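Local coordinates for protein ribonucleoside-diphosphate reductase subunit beta (Bacillus halodurans C-125, PDB 2RCC) that probably serves as the iron-binding small subunit of a class I ribonucleotide reductase, which makes deoxyribonucleotides from ribonucleotides for DNA synthesis, at residues F197-L200 / A201-K205. Numbering follows the deposited sequence.
Sequences FYNL and ARNQK
A Schellman motif closes helix 191-202, with Leu200 O receiving Lys205 N at 3.0 Å while Gln204 N turns back to Ala201 O at 2.9 Å. The reversal depends on Gln204, whose positive phi of 64° bends the chain across the helix end; its polar side chain suits an exposed place. Lys205 N reaches Leu200 O from above the carbonyl plane, and Asn203 N adds a weak bond to the same oxygen. Before the turn the helix is regular: Ala201 N bonds to Phe197 O and Arg202 N to Tyr198 O.

A side-chain bridge spans this last turn. Asn199 OD1 accepts two hydrogens from one side of the Arg202 guanidinium, from NE at 2.9 Å and from NH2 at 3.1 Å, and lies in the guanidinium plane, although the amide and guanidinium planes are turned 36° apart. With Arg202 CG held between its backbone N and carbonyl carbon (chi1 74°), the long, extended chain runs back along the helix, its CD passing 3.8 Å from Asn199 CA. Asparagine suits position 199 because its carbonyl takes the arginine while ND2 gives a hydrogen bond to Pro274 O; replacing it with leucine would probably leave Arg202 NE and NH2, and Pro274 O, without these partners and the guanidinium freer to turn.

The charged group of Arg202 also makes a cation-pi contact with Trp312. Tyrosine suits position 198, its ring packing on Ile213 of helix 207-237 and its OH hydrogen-bonding to Asn217 and Asn214. Within this helical, ferritin-like fold, the apolar Phe197 and Leu200 suit the buried face against Phe78 of helix 72-87, the Phe197 side chain about 6 Å from that of Tyr126, probably the active-site tyrosine.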
loop_
_atom_site.group_PDB
_atom_site.type_symbol
_atom_site.label_atom_id
_atom_site.label_comp_id
_atom_site.label_asym_id
_atom_site.label_seq_id
_atom_site.Cartn_x
_atom_site.Cartn_y
_atom_site.Cartn_z
ATOM N N PHE A 197 -20.713 17.650 -6.482
ATOM C CA PHE A 197 -21.398 16.437 -6.135
ATOM C C PHE A 197 -22.227 16.612 -4.858
ATOM O O PHE A 197 -23.383 16.171 -4.801
ATOM C CB PHE A 197 -20.419 15.260 -6.047
ATOM C CG PHE A 197 -19.756 14.952 -7.353
ATOM C CD1 PHE A 197 -20.500 14.515 -8.428
ATOM C CD2 PHE A 197 -18.409 15.133 -7.523
ATOM C CE1 PHE A 197 -19.900 14.243 -9.636
ATOM C CE2 PHE A 197 -17.811 14.856 -8.734
ATOM C CZ PHE A 197 -18.564 14.421 -9.778
ATOM N N TYR A 198 -21.654 17.281 -3.853
ATOM C CA TYR A 198 -22.392 17.512 -2.602
ATOM C C TYR A 198 -23.576 18.449 -2.812
ATOM O O TYR A 198 -24.600 18.296 -2.130
ATOM C CB TYR A 198 -21.482 18.077 -1.498
ATOM C CG TYR A 198 -20.280 17.224 -1.133
ATOM C CD1 TYR A 198 -20.359 15.833 -1.056
ATOM C CD2 TYR A 198 -19.066 17.827 -0.802
ATOM C CE1 TYR A 198 -19.241 15.071 -0.700
ATOM C CE2 TYR A 198 -17.970 17.087 -0.451
ATOM C CZ TYR A 198 -18.068 15.719 -0.396
ATOM O OH TYR A 198 -16.963 15.019 -0.038
ATOM N N ASN A 199 -23.444 19.408 -3.742
ATOM C CA ASN A 199 -24.542 20.338 -4.064
ATOM C C ASN A 199 -25.717 19.557 -4.629
ATOM O O ASN A 199 -26.864 19.926 -4.408
ATOM C CB ASN A 199 -24.075 21.427 -5.057
ATOM C CG ASN A 199 -25.185 22.427 -5.434
ATOM O OD1 ASN A 199 -25.740 23.105 -4.581
ATOM N ND2 ASN A 199 -25.475 22.528 -6.721
ATOM N N LEU A 200 -25.457 18.499 -5.392
ATOM C CA LEU A 200 -26.561 17.650 -5.904
ATOM C C LEU A 200 -27.254 16.881 -4.788
ATOM O O LEU A 200 -28.491 16.878 -4.691
ATOM C CB LEU A 200 -26.073 16.664 -6.998
ATOM C CG LEU A 200 -25.617 17.265 -8.338
ATOM C CD1 LEU A 200 -25.064 16.211 -9.279
ATOM C CD2 LEU A 200 -26.773 18.011 -9.030
ATOM N N ALA A 201 -26.451 16.302 -3.915
ATOM C CA ALA A 201 -26.922 15.413 -2.874
ATOM C C ALA A 201 -27.639 16.130 -1.753
ATOM O O ALA A 201 -28.569 15.565 -1.207
ATOM C CB ALA A 201 -25.778 14.556 -2.343
ATOM N N ARG A 202 -27.275 17.386 -1.455
ATOM C CA ARG A 202 -27.987 18.142 -0.412
ATOM C C ARG A 202 -29.424 18.413 -0.852
ATOM O O ARG A 202 -30.270 18.628 -0.005
ATOM C CB ARG A 202 -27.261 19.437 -0.057
ATOM C CG ARG A 202 -27.374 20.525 -1.111
ATOM C CD ARG A 202 -26.349 21.555 -0.891
ATOM N NE ARG A 202 -26.486 22.684 -1.798
ATOM C CZ ARG A 202 -27.311 23.702 -1.614
ATOM N NH1 ARG A 202 -28.069 23.782 -0.527
ATOM N NH2 ARG A 202 -27.361 24.662 -2.518
ATOM N N ASN A 203 -29.663 18.394 -2.167
ATOM C CA ASN A 203 -30.991 18.495 -2.782
ATOM C C ASN A 203 -31.572 17.126 -3.221
ATOM O O ASN A 203 -32.428 17.075 -4.078
ATOM C CB ASN A 203 -30.919 19.512 -3.934
ATOM C CG ASN A 203 -30.560 20.918 -3.425
ATOM O OD1 ASN A 203 -30.999 21.315 -2.350
ATOM N ND2 ASN A 203 -29.734 21.636 -4.153
ATOM N N GLN A 204 -31.096 16.043 -2.596
ATOM C CA GLN A 204 -31.547 14.671 -2.815
ATOM C C GLN A 204 -31.307 14.063 -4.209
ATOM O O GLN A 204 -31.997 13.133 -4.583
ATOM C CB GLN A 204 -33.029 14.567 -2.441
ATOM C CG GLN A 204 -33.406 15.169 -1.075
ATOM C CD GLN A 204 -33.253 14.188 0.059
ATOM O OE1 GLN A 204 -34.115 13.327 0.248
ATOM N NE2 GLN A 204 -32.186 14.334 0.850
ATOM N N LYS A 205 -30.330 14.569 -4.961
ATOM C CA LYS A 205 -29.991 14.030 -6.277
ATOM C C LYS A 205 -28.586 13.404 -6.249
ATOM O O LYS A 205 -27.679 13.952 -5.646
ATOM C CB LYS A 205 -30.041 15.133 -7.341
ATOM C CG LYS A 205 -31.458 15.737 -7.638
ATOM C CD LYS A 205 -32.397 14.727 -8.362
ATOM C CE LYS A 205 -33.650 15.364 -9.056
ATOM N NZ LYS A 205 -34.741 14.346 -9.427
#